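Local coordinates for protein putative nucleotide sugar epimerase/ dehydratase (Bordetella bronchiseptica, PDB 2Q1S) that binds NADH in a Rossmann fold and probably acts as a nucleotide-sugar epimerase or dehydratase in the biosynthesis of lipopolysaccharide O-antigen, at residues Ile87-Leu93 and Leu128-Leu133; Leu106-His110 and Ala121-Asn126; Val147-Ala151 and Ser184-Glu189. All coordinates share one frame; numbering follows the deposited sequence.

Contact 1 (Ile87-Leu93 and Leu128-Leu133). With NAI (1,4-dihydronicotinamide adenine dinucleotide), chain B.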
# COMPACT_ATOMS: atom_id res chain seq x y z
N ILE A 87 0.07 18.05 -0.90
CA ILE A 87 -0.48 17.48 -2.13
C ILE A 87 -1.74 16.66 -1.91
O ILE A 87 -2.46 16.34 -2.88
CB ILE A 87 0.59 16.72 -2.93
CG1 ILE A 87 0.13 16.50 -4.36
CG2 ILE A 87 0.87 15.34 -2.32
CD1 ILE A 87 -0.09 17.82 -5.19
N THR A 88 -2.02 16.26 -0.67
CA THR A 88 -3.31 15.60 -0.37
C THR A 88 -4.49 16.55 -0.19
O THR A 88 -5.64 16.13 0.01
CB THR A 88 -3.22 14.67 0.86
OG1 THR A 88 -3.04 15.49 2.03
CG2 THR A 88 -2.08 13.70 0.67
N ASP A 89 -4.22 17.85 -0.23
CA ASP A 89 -5.30 18.81 -0.01
C ASP A 89 -6.35 18.81 -1.15
O ASP A 89 -6.02 19.00 -2.32
CB ASP A 89 -4.73 20.22 0.20
CG ASP A 89 -5.81 21.24 0.49
OD1 ASP A 89 -6.37 21.24 1.61
OD2 ASP A 89 -6.15 22.02 -0.43
N ASP A 90 -7.62 18.56 -0.82
CA ASP A 90 -8.65 18.43 -1.86
C ASP A 90 -8.82 19.69 -2.71
O ASP A 90 -8.91 19.59 -3.93
CB ASP A 90 -9.99 18.04 -1.24
CG ASP A 90 -10.01 16.59 -0.77
OD1 ASP A 90 -9.21 15.78 -1.32
OD2 ASP A 90 -10.82 16.29 0.14
N ALA A 91 -8.84 20.85 -2.07
CA ALA A 91 -8.97 22.11 -2.82
C ALA A 91 -7.80 22.29 -3.77
O ALA A 91 -7.99 22.63 -4.96
CB ALA A 91 -9.03 23.27 -1.86
N LEU A 92 -6.59 22.05 -3.28
CA LEU A 92 -5.41 22.22 -4.13
C LEU A 92 -5.50 21.30 -5.33
O LEU A 92 -5.35 21.73 -6.47
CB LEU A 92 -4.08 22.02 -3.36
CG LEU A 92 -2.83 22.15 -4.25
CD1 LEU A 92 -2.47 23.55 -4.69
CD2 LEU A 92 -1.64 21.52 -3.56
N LEU A 93 -5.77 20.02 -5.09
CA LEU A 93 -5.92 19.07 -6.15
C LEU A 93 -6.99 19.48 -7.18
O LEU A 93 -6.73 19.43 -8.38
CB LEU A 93 -6.20 17.67 -5.57
CG LEU A 93 -4.99 16.96 -4.93
CD1 LEU A 93 -5.54 15.86 -3.97
CD2 LEU A 93 -3.95 16.41 -5.93
N LEU A 128 -0.73 8.25 0.81
CA LEU A 128 -1.91 8.91 0.26
C LEU A 128 -1.54 10.01 -0.72
O LEU A 128 -2.29 10.31 -1.64
CB LEU A 128 -2.80 9.41 1.41
CG LEU A 128 -4.11 10.06 1.03
CD1 LEU A 128 -5.11 9.01 0.46
CD2 LEU A 128 -4.68 10.77 2.23
N THR A 129 -0.36 10.58 -0.49
CA THR A 129 0.17 11.63 -1.40
C THR A 129 0.17 11.09 -2.85
O THR A 129 -0.37 11.73 -3.77
CB THR A 129 1.62 11.92 -1.00
OG1 THR A 129 2.29 10.67 -0.73
CG2 THR A 129 1.68 12.82 0.19
N THR A 130 0.77 9.93 -3.08
CA THR A 130 0.87 9.37 -4.41
C THR A 130 -0.50 9.06 -5.02
O THR A 130 -0.77 9.38 -6.19
CB THR A 130 1.74 8.11 -4.38
OG1 THR A 130 2.98 8.45 -3.74
CG2 THR A 130 2.00 7.60 -5.81
N LEU A 131 -1.36 8.41 -4.24
CA LEU A 131 -2.67 8.02 -4.75
C LEU A 131 -3.49 9.27 -5.16
O LEU A 131 -4.07 9.27 -6.26
CB LEU A 131 -3.41 7.23 -3.64
CG LEU A 131 -4.78 6.76 -4.14
CD1 LEU A 131 -4.67 5.86 -5.37
CD2 LEU A 131 -5.50 6.05 -2.97
N LYS A 132 -3.58 10.26 -4.29
CA LYS A 132 -4.41 11.44 -4.58
C LYS A 132 -3.83 12.23 -5.76
O LYS A 132 -4.58 12.75 -6.59
CB LYS A 132 -4.63 12.30 -3.36
CG LYS A 132 -5.41 11.53 -2.28
CD LYS A 132 -5.83 12.42 -1.12
CE LYS A 132 -7.01 13.35 -1.43
NZ LYS A 132 -7.45 14.14 -0.25
N LEU A 133 -2.50 12.30 -5.82
CA LEU A 133 -1.88 13.00 -6.95
C LEU A 133 -2.23 12.30 -8.23
O LEU A 133 -2.70 12.93 -9.22
CB LEU A 133 -0.36 13.04 -6.72
CG LEU A 133 0.39 13.69 -7.91
CD1 LEU A 133 0.05 15.17 -8.15
CD2 LEU A 133 1.88 13.50 -7.72
PA NAI B . 13.06 15.52 2.02
O1A NAI B . 12.35 15.19 3.28
O2A NAI B . 14.11 16.65 2.03
O5B NAI B . 12.07 15.80 0.87
C5B NAI B . 10.68 15.44 0.87
C4B NAI B . 9.81 16.66 0.71
O4B NAI B . 8.44 16.26 0.76
C3B NAI B . 10.03 17.67 1.88
O3B NAI B . 10.29 18.98 1.34
C2B NAI B . 8.69 17.66 2.59
O2B NAI B . 8.27 18.91 3.23
C1B NAI B . 7.73 17.30 1.46
N9A NAI B . 6.43 16.81 1.88
C8A NAI B . 6.17 15.97 2.94
N7A NAI B . 4.86 15.72 2.97
C5A NAI B . 4.24 16.36 1.95
C6A NAI B . 2.87 16.52 1.43
N6A NAI B . 1.81 15.92 1.99
N1A NAI B . 2.65 17.29 0.32
C2A NAI B . 3.72 17.91 -0.26
N3A NAI B . 5.00 17.83 0.13
C4A NAI B . 5.33 17.07 1.23
O3 NAI B . 13.78 14.16 1.62
PN NAI B . 14.61 13.78 0.28
O1N NAI B . 15.77 13.00 0.64
O2N NAI B . 14.67 15.04 -0.54
O5D NAI B . 13.52 12.82 -0.49
C5D NAI B . 13.01 13.14 -1.79
C4D NAI B . 12.42 11.85 -2.37
O4D NAI B . 13.47 10.93 -2.58
C3D NAI B . 11.49 11.13 -1.39
O3D NAI B . 10.38 10.63 -2.16
C2D NAI B . 12.32 10.03 -0.82
O2D NAI B . 11.51 8.92 -0.37
C1D NAI B . 13.18 9.64 -1.99
N1N NAI B . 14.41 8.99 -1.63
C2N NAI B . 15.47 9.66 -1.07
C3N NAI B . 16.65 9.00 -0.75
C7N NAI B . 17.83 9.73 -0.11
O7N NAI B . 18.85 9.09 0.11
N7N NAI B . 17.68 11.05 0.13
C4N NAI B . 16.81 7.62 -1.07
C5N NAI B . 15.70 6.97 -1.69
C6N NAI B . 14.54 7.68 -1.99
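K132 reaches out from helix 128-137 to the loop and helix start at 87-93, beside the adenine end of the NADH site in this Rossmann fold. Its side chain crosses those of D90 and L93 at about right angles. CG stands anti to the carbonyl carbon (chi1 -64°), and the chain then bends at chi3, which carries NZ round to two oxygens. One is T88 O, 2.7 Å from K132 NZ, met in the carbonyl plane. The other is D90 OD1, at 2.6 Å from K132 NZ, in a salt bridge that comes from above the carboxylate plane. The ammonium group thus holds a loop carbonyl and the first turn of the next helix together. D89 is the N-cap of that helix, and its OD2 accepts from L92 N.

Nearer the backbone, the K132 chain makes apolar contacts. L93 CD1 lies 3.7 Å from K132 CB, and L93 CD2 turns toward the backbone at L133. T88 sends CG2 against the helix backbone, 3.7 Å from T129 CA. Its OG1 is turned elsewhere, to E124 and S86.

I87 makes the second half of the contact. Its two branches divide the work. CG1 is anti to the backbone N (chi1 -163°), and it takes CD1 to L133 CD1. CG2 goes to T129 CG2, where the two side chains cross at about a right angle. V63 of strand 59-63 also touches I87. The helix also faces the second subunit, where L128 and L131 pack on its H123.

The cofactor adenine meets both segments. T129 CG2 approaches N6A, while I87 N donates an almost straight bond of 3.0 Å to NAI N1A, with an angle of 170° at the hydrogen.

Contact 2 (Leu106-His110 and Ala121-Asn126). With NAI (1,4-dihydronicotinamide adenine dinucleotide), chain B.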
# COMPACT_ATOMS: atom_id res chain seq x y z
N LEU A 106 8.26 13.88 -5.49
CA LEU A 106 9.35 13.62 -4.53
C LEU A 106 8.94 13.66 -3.08
O LEU A 106 9.78 13.52 -2.20
CB LEU A 106 10.55 14.59 -4.76
CG LEU A 106 10.94 14.77 -6.22
CD1 LEU A 106 12.08 15.83 -6.24
CD2 LEU A 106 11.36 13.50 -6.87
N ALA A 107 7.68 13.95 -2.77
CA ALA A 107 7.28 14.07 -1.39
C ALA A 107 7.44 12.69 -0.68
O ALA A 107 7.35 11.60 -1.27
CB ALA A 107 5.89 14.59 -1.27
N THR A 108 7.76 12.82 0.61
CA THR A 108 7.84 11.65 1.49
C THR A 108 7.68 12.16 2.91
O THR A 108 7.58 13.35 3.20
CB THR A 108 9.14 10.86 1.31
OG1 THR A 108 8.98 9.55 1.88
CG2 THR A 108 10.35 11.55 1.96
N TYR A 109 7.57 11.16 3.80
CA TYR A 109 7.58 11.40 5.23
C TYR A 109 8.97 11.00 5.78
O TYR A 109 9.35 9.84 5.82
CB TYR A 109 6.45 10.63 5.92
CG TYR A 109 6.32 11.03 7.37
CD1 TYR A 109 5.90 12.32 7.73
CD2 TYR A 109 6.60 10.12 8.41
CE1 TYR A 109 5.76 12.69 9.06
CE2 TYR A 109 6.47 10.47 9.76
CZ TYR A 109 6.02 11.77 10.11
OH TYR A 109 5.88 12.14 11.41
N HIS A 110 9.77 12.02 6.08
CA HIS A 110 11.21 11.77 6.28
C HIS A 110 11.45 11.33 7.73
O HIS A 110 11.22 12.11 8.64
CB HIS A 110 12.01 13.05 5.99
CG HIS A 110 13.47 12.83 5.89
ND1 HIS A 110 14.26 12.46 6.97
CD2 HIS A 110 14.31 12.95 4.84
CE1 HIS A 110 15.50 12.30 6.56
NE2 HIS A 110 15.56 12.62 5.28
N ALA A 121 1.06 9.41 10.45
CA ALA A 121 1.72 10.56 9.83
C ALA A 121 2.47 10.13 8.56
O ALA A 121 2.42 10.83 7.53
CB ALA A 121 2.69 11.19 10.81
N ASP A 122 3.12 8.95 8.57
CA ASP A 122 3.76 8.46 7.38
C ASP A 122 2.73 8.24 6.27
O ASP A 122 2.93 8.66 5.15
CB ASP A 122 4.51 7.16 7.64
CG ASP A 122 5.08 6.60 6.33
OD1 ASP A 122 6.17 7.09 5.93
OD2 ASP A 122 4.45 5.72 5.72
N HIS A 123 1.60 7.63 6.62
CA HIS A 123 0.68 7.25 5.57
C HIS A 123 0.16 8.50 4.85
O HIS A 123 0.09 8.53 3.61
CB HIS A 123 -0.47 6.47 6.23
CG HIS A 123 -1.44 5.97 5.22
ND1 HIS A 123 -1.23 4.79 4.52
CD2 HIS A 123 -2.58 6.51 4.76
CE1 HIS A 123 -2.24 4.62 3.68
NE2 HIS A 123 -3.04 5.68 3.77
N GLU A 124 -0.21 9.51 5.65
CA GLU A 124 -0.79 10.75 5.07
C GLU A 124 0.19 11.41 4.12
O GLU A 124 -0.21 11.91 3.04
CB GLU A 124 -1.13 11.71 6.19
CG GLU A 124 -1.57 13.08 5.68
CD GLU A 124 -2.92 13.09 4.96
OE1 GLU A 124 -3.78 12.19 5.13
OE2 GLU A 124 -3.15 14.09 4.25
N ASN A 125 1.48 11.39 4.47
CA ASN A 125 2.50 12.13 3.70
C ASN A 125 3.41 11.29 2.83
O ASN A 125 4.37 11.81 2.23
CB ASN A 125 3.32 12.94 4.72
CG ASN A 125 2.44 13.93 5.45
OD1 ASN A 125 1.97 14.91 4.86
ND2 ASN A 125 2.15 13.66 6.72
N ASN A 126 3.07 10.00 2.67
CA ASN A 126 3.94 9.06 1.97
C ASN A 126 3.18 8.05 1.08
O ASN A 126 3.72 7.57 0.10
CB ASN A 126 4.88 8.37 2.98
CG ASN A 126 6.25 8.04 2.42
OD1 ASN A 126 6.59 8.32 1.26
ND2 ASN A 126 7.07 7.48 3.29
PA NAI B . 13.06 15.52 2.02
O1A NAI B . 12.35 15.19 3.28
O2A NAI B . 14.11 16.65 2.03
O5B NAI B . 12.07 15.80 0.87
C5B NAI B . 10.68 15.44 0.87
C4B NAI B . 9.81 16.66 0.71
O4B NAI B . 8.44 16.26 0.76
C3B NAI B . 10.03 17.67 1.88
O3B NAI B . 10.29 18.98 1.34
C2B NAI B . 8.69 17.66 2.59
O2B NAI B . 8.27 18.91 3.23
C1B NAI B . 7.73 17.30 1.46
N9A NAI B . 6.43 16.81 1.88
C8A NAI B . 6.17 15.97 2.94
N7A NAI B . 4.86 15.72 2.97
C5A NAI B . 4.24 16.36 1.95
C6A NAI B . 2.87 16.52 1.43
N6A NAI B . 1.81 15.92 1.99
N1A NAI B . 2.65 17.29 0.32
C2A NAI B . 3.72 17.91 -0.26
N3A NAI B . 5.00 17.83 0.13
C4A NAI B . 5.33 17.07 1.23
O3 NAI B . 13.78 14.16 1.62
PN NAI B . 14.61 13.78 0.28
O1N NAI B . 15.77 13.00 0.64
O2N NAI B . 14.67 15.04 -0.54
O5D NAI B . 13.52 12.82 -0.49
C5D NAI B . 13.01 13.14 -1.79
C4D NAI B . 12.42 11.85 -2.37
O4D NAI B . 13.47 10.93 -2.58
C3D NAI B . 11.49 11.13 -1.39
O3D NAI B . 10.38 10.63 -2.16
C2D NAI B . 12.32 10.03 -0.82
O2D NAI B . 11.51 8.92 -0.37
C1D NAI B . 13.18 9.64 -1.99
N1N NAI B . 14.41 8.99 -1.63
C2N NAI B . 15.47 9.66 -1.07
C3N NAI B . 16.65 9.00 -0.75
C7N NAI B . 17.83 9.73 -0.11
O7N NAI B . 18.85 9.09 0.11
N7N NAI B . 17.68 11.05 0.13
C4N NAI B . 16.81 7.62 -1.07
C5N NAI B . 15.70 6.97 -1.69
C6N NAI B . 14.54 7.68 -1.99
O HOH W 1 4.77 10.37 -1.47
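Y109 lays its ring against the first turn of the segment 121-126, from the loop after strand 102-105 that lines the NADH pocket. CG stands anti to the backbone N (chi1 -171°), which sends the ring toward the helix. CB comes first and meets D122 OD1 at 3.6 Å. CG sits near D122 CA, and CD2 is closer still, 3.4 Å from D122 CA. The other ortho carbon, CD1, approaches N125 CB obliquely. One ring face covers the peptide joining A121 to D122, with A121 C over the ring centre. At the far end CZ rests on A121 CB. Y109 OH lies 3.4 Å from A121 CB.

Two asparagines complete the contact. N125 ND2 turns back to A121 O, which also takes N125 N. This leaves OD1 of N125 to accept from the adenine amino group, at 3.0 Å from NAI N6A. N126 is held in turn by D122: N126 ND2 donates to D122 OD1 at 2.8 Å, nearly straight at 174° and in the amide plane. T108 and N126 lie side by side. T108 OG1 donates to N126 OD1 at 2.8 Å, from above the carbonyl plane. N125 O is buried here without a polar partner.

The loop 106-110 runs between strand 34-38, touched by L106 and A107, and helix 180-199, where T108 and N126 pack on Y181. Helix 119-126 is pinned to helix 180-199 through D122 and S184, and its H123 meets H123 of the second subunit.

Contact 3 (Val147-Ala151 and Ser184-Glu189). With NAI (1,4-dihydronicotinamide adenine dinucleotide), chain B.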
# COMPACT_ATOMS: atom_id res chain seq x y z
N VAL A 147 7.44 11.41 -12.89
CA VAL A 147 8.56 10.69 -12.32
C VAL A 147 8.37 10.63 -10.80
O VAL A 147 8.25 11.65 -10.13
CB VAL A 147 9.90 11.39 -12.68
CG1 VAL A 147 11.08 10.57 -12.11
CG2 VAL A 147 10.06 11.47 -14.24
N TYR A 148 8.40 9.39 -10.31
CA TYR A 148 8.23 9.08 -8.88
C TYR A 148 9.56 8.59 -8.28
O TYR A 148 10.15 7.64 -8.83
CB TYR A 148 7.15 7.99 -8.76
CG TYR A 148 7.06 7.36 -7.36
CD1 TYR A 148 6.70 8.13 -6.25
CD2 TYR A 148 7.32 6.02 -7.17
CE1 TYR A 148 6.61 7.59 -5.00
CE2 TYR A 148 7.27 5.45 -5.91
CZ TYR A 148 6.88 6.22 -4.81
OH TYR A 148 6.80 5.68 -3.57
N SER A 149 10.04 9.27 -7.23
CA SER A 149 11.21 8.80 -6.52
C SER A 149 10.89 7.63 -5.62
O SER A 149 10.24 7.79 -4.60
CB SER A 149 11.86 9.94 -5.75
OG SER A 149 10.91 10.66 -5.00
N ALA A 150 11.37 6.45 -6.02
CA ALA A 150 11.18 5.22 -5.30
C ALA A 150 12.45 4.89 -4.48
O ALA A 150 13.53 5.50 -4.67
CB ALA A 150 10.87 4.13 -6.32
N ALA A 151 12.39 3.91 -3.61
CA ALA A 151 13.56 3.55 -2.84
C ALA A 151 14.35 2.40 -3.47
O ALA A 151 13.78 1.47 -4.03
CB ALA A 151 13.17 3.21 -1.41
N SER A 184 5.42 2.43 2.29
CA SER A 184 4.86 3.54 1.48
C SER A 184 5.61 3.72 0.16
O SER A 184 4.99 3.97 -0.89
CB SER A 184 4.97 4.83 2.26
OG SER A 184 3.98 4.88 3.27
N LYS A 185 6.94 3.60 0.19
CA LYS A 185 7.70 3.78 -1.06
C LYS A 185 7.32 2.70 -2.07
O LYS A 185 7.10 2.97 -3.24
CB LYS A 185 9.24 3.77 -0.81
CG LYS A 185 9.74 4.93 0.05
CD LYS A 185 9.18 6.27 -0.33
CE LYS A 185 9.55 6.69 -1.74
NZ LYS A 185 9.06 8.11 -2.06
N ILE A 186 7.16 1.47 -1.61
CA ILE A 186 6.78 0.35 -2.48
C ILE A 186 5.33 0.56 -2.98
O ILE A 186 5.01 0.32 -4.16
CB ILE A 186 6.91 -0.99 -1.71
CG1 ILE A 186 8.39 -1.33 -1.53
CG2 ILE A 186 6.03 -2.10 -2.32
CD1 ILE A 186 8.61 -2.53 -0.57
N PHE A 187 4.46 1.01 -2.08
CA PHE A 187 3.07 1.20 -2.46
C PHE A 187 2.97 2.21 -3.61
O PHE A 187 2.15 2.06 -4.52
CB PHE A 187 2.22 1.69 -1.28
CG PHE A 187 2.08 0.68 -0.13
CD1 PHE A 187 2.50 -0.65 -0.25
CD2 PHE A 187 1.47 1.07 1.06
CE1 PHE A 187 2.33 -1.55 0.81
CE2 PHE A 187 1.32 0.14 2.14
CZ PHE A 187 1.75 -1.13 1.97
N GLY A 188 3.84 3.24 -3.57
CA GLY A 188 3.83 4.23 -4.65
C GLY A 188 4.30 3.60 -5.97
O GLY A 188 3.88 4.04 -7.06
N GLU A 189 5.15 2.57 -5.92
CA GLU A 189 5.46 1.80 -7.14
C GLU A 189 4.25 1.03 -7.67
O GLU A 189 3.96 1.08 -8.88
CB GLU A 189 6.65 0.87 -6.98
CG GLU A 189 8.02 1.60 -6.76
CD GLU A 189 9.20 0.77 -7.23
OE1 GLU A 189 9.11 0.10 -8.27
OE2 GLU A 189 10.21 0.81 -6.48
PA NAI B . 13.06 15.52 2.02
O1A NAI B . 12.35 15.19 3.28
O2A NAI B . 14.11 16.65 2.03
O5B NAI B . 12.07 15.80 0.87
C5B NAI B . 10.68 15.44 0.87
C4B NAI B . 9.81 16.66 0.71
O4B NAI B . 8.44 16.26 0.76
C3B NAI B . 10.03 17.67 1.88
O3B NAI B . 10.29 18.98 1.34
C2B NAI B . 8.69 17.66 2.59
O2B NAI B . 8.27 18.91 3.23
C1B NAI B . 7.73 17.30 1.46
N9A NAI B . 6.43 16.81 1.88
C8A NAI B . 6.17 15.97 2.94
N7A NAI B . 4.86 15.72 2.97
C5A NAI B . 4.24 16.36 1.95
C6A NAI B . 2.87 16.52 1.43
N6A NAI B . 1.81 15.92 1.99
N1A NAI B . 2.65 17.29 0.32
C2A NAI B . 3.72 17.91 -0.26
N3A NAI B . 5.00 17.83 0.13
C4A NAI B . 5.33 17.07 1.23
O3 NAI B . 13.78 14.16 1.62
PN NAI B . 14.61 13.78 0.28
O1N NAI B . 15.77 13.00 0.64
O2N NAI B . 14.67 15.04 -0.54
O5D NAI B . 13.52 12.82 -0.49
C5D NAI B . 13.01 13.14 -1.79
C4D NAI B . 12.42 11.85 -2.37
O4D NAI B . 13.47 10.93 -2.58
C3D NAI B . 11.49 11.13 -1.39
O3D NAI B . 10.38 10.63 -2.16
C2D NAI B . 12.32 10.03 -0.82
O2D NAI B . 11.51 8.92 -0.37
C1D NAI B . 13.18 9.64 -1.99
N1N NAI B . 14.41 8.99 -1.63
C2N NAI B . 15.47 9.66 -1.07
C3N NAI B . 16.65 9.00 -0.75
C7N NAI B . 17.83 9.73 -0.11
O7N NAI B . 18.85 9.09 0.11
N7N NAI B . 17.68 11.05 0.13
C4N NAI B . 16.81 7.62 -1.07
C5N NAI B . 15.70 6.97 -1.69
C6N NAI B . 14.54 7.68 -1.99
O HOH W 2 6.25 8.15 -1.46
O HOH W 3 10.12 1.72 -3.69
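Y148 and K185 join strand 145-151 to helix 180-199. The axes of the segments 147-151 and 184-189 run at 130° to each other and come within 7.4 Å. The tight part lies round the tyrosine hydroxyl. Y148 OH donates to K185 O at 2.7 Å, in the carbonyl plane and on a lone pair. G188, without a side chain, lets the ring end come close, with Y148 OH 3.5 Å from G188 CA. K185 folds back through bends at chi2 and chi3 (-46° and -62°). This brings K185 NZ to S149 O, 2.8 Å away and nearly along the C=O axis. A water bridges Y148 OH and K185 NZ.

The other side is looser. A151 CB only grazes K185 CB at 4.0 Å. A water links A151 N to E189 OE2. E189 also carries salt bridges to R205 and R207.

K185 NZ further donates to both hydroxyls of the nicotinamide ribose, NAI O3D at 2.8 Å and NAI O2D at 3.1 Å. S149 OG shares O3D. Y181 lies four residues before K185, the YxxxK spacing of short-chain dehydrogenases, and also bonds the cofactor. The lysine thus fixes the ribose through both hydroxyls, consistent with the role of this YxxxK lysine in relatives.

Overall arrangement
From the N terminus, the chain reaches 87-93 after strand 80-83, passes through strand 102-105, and contact 1 closes when it arrives at 128-133. Contact 2 opens and closes within that span, joining the loop after strand 102-105 to helix 119-126, which leads straight into helix 128-137. Contact 3 follows in series, from strand 145-151 to helix 180-199. No two contacts cross. Polar side-chain bonds tie contact 2 to both others. L128 N also probably bonds to H123 O, N126 packs on K185, and T130 packs on Y148 and G188. All three touch the cofactor: contact 1 at adenine, contact 3 at the nicotinamide ribose, and contact 2 at both.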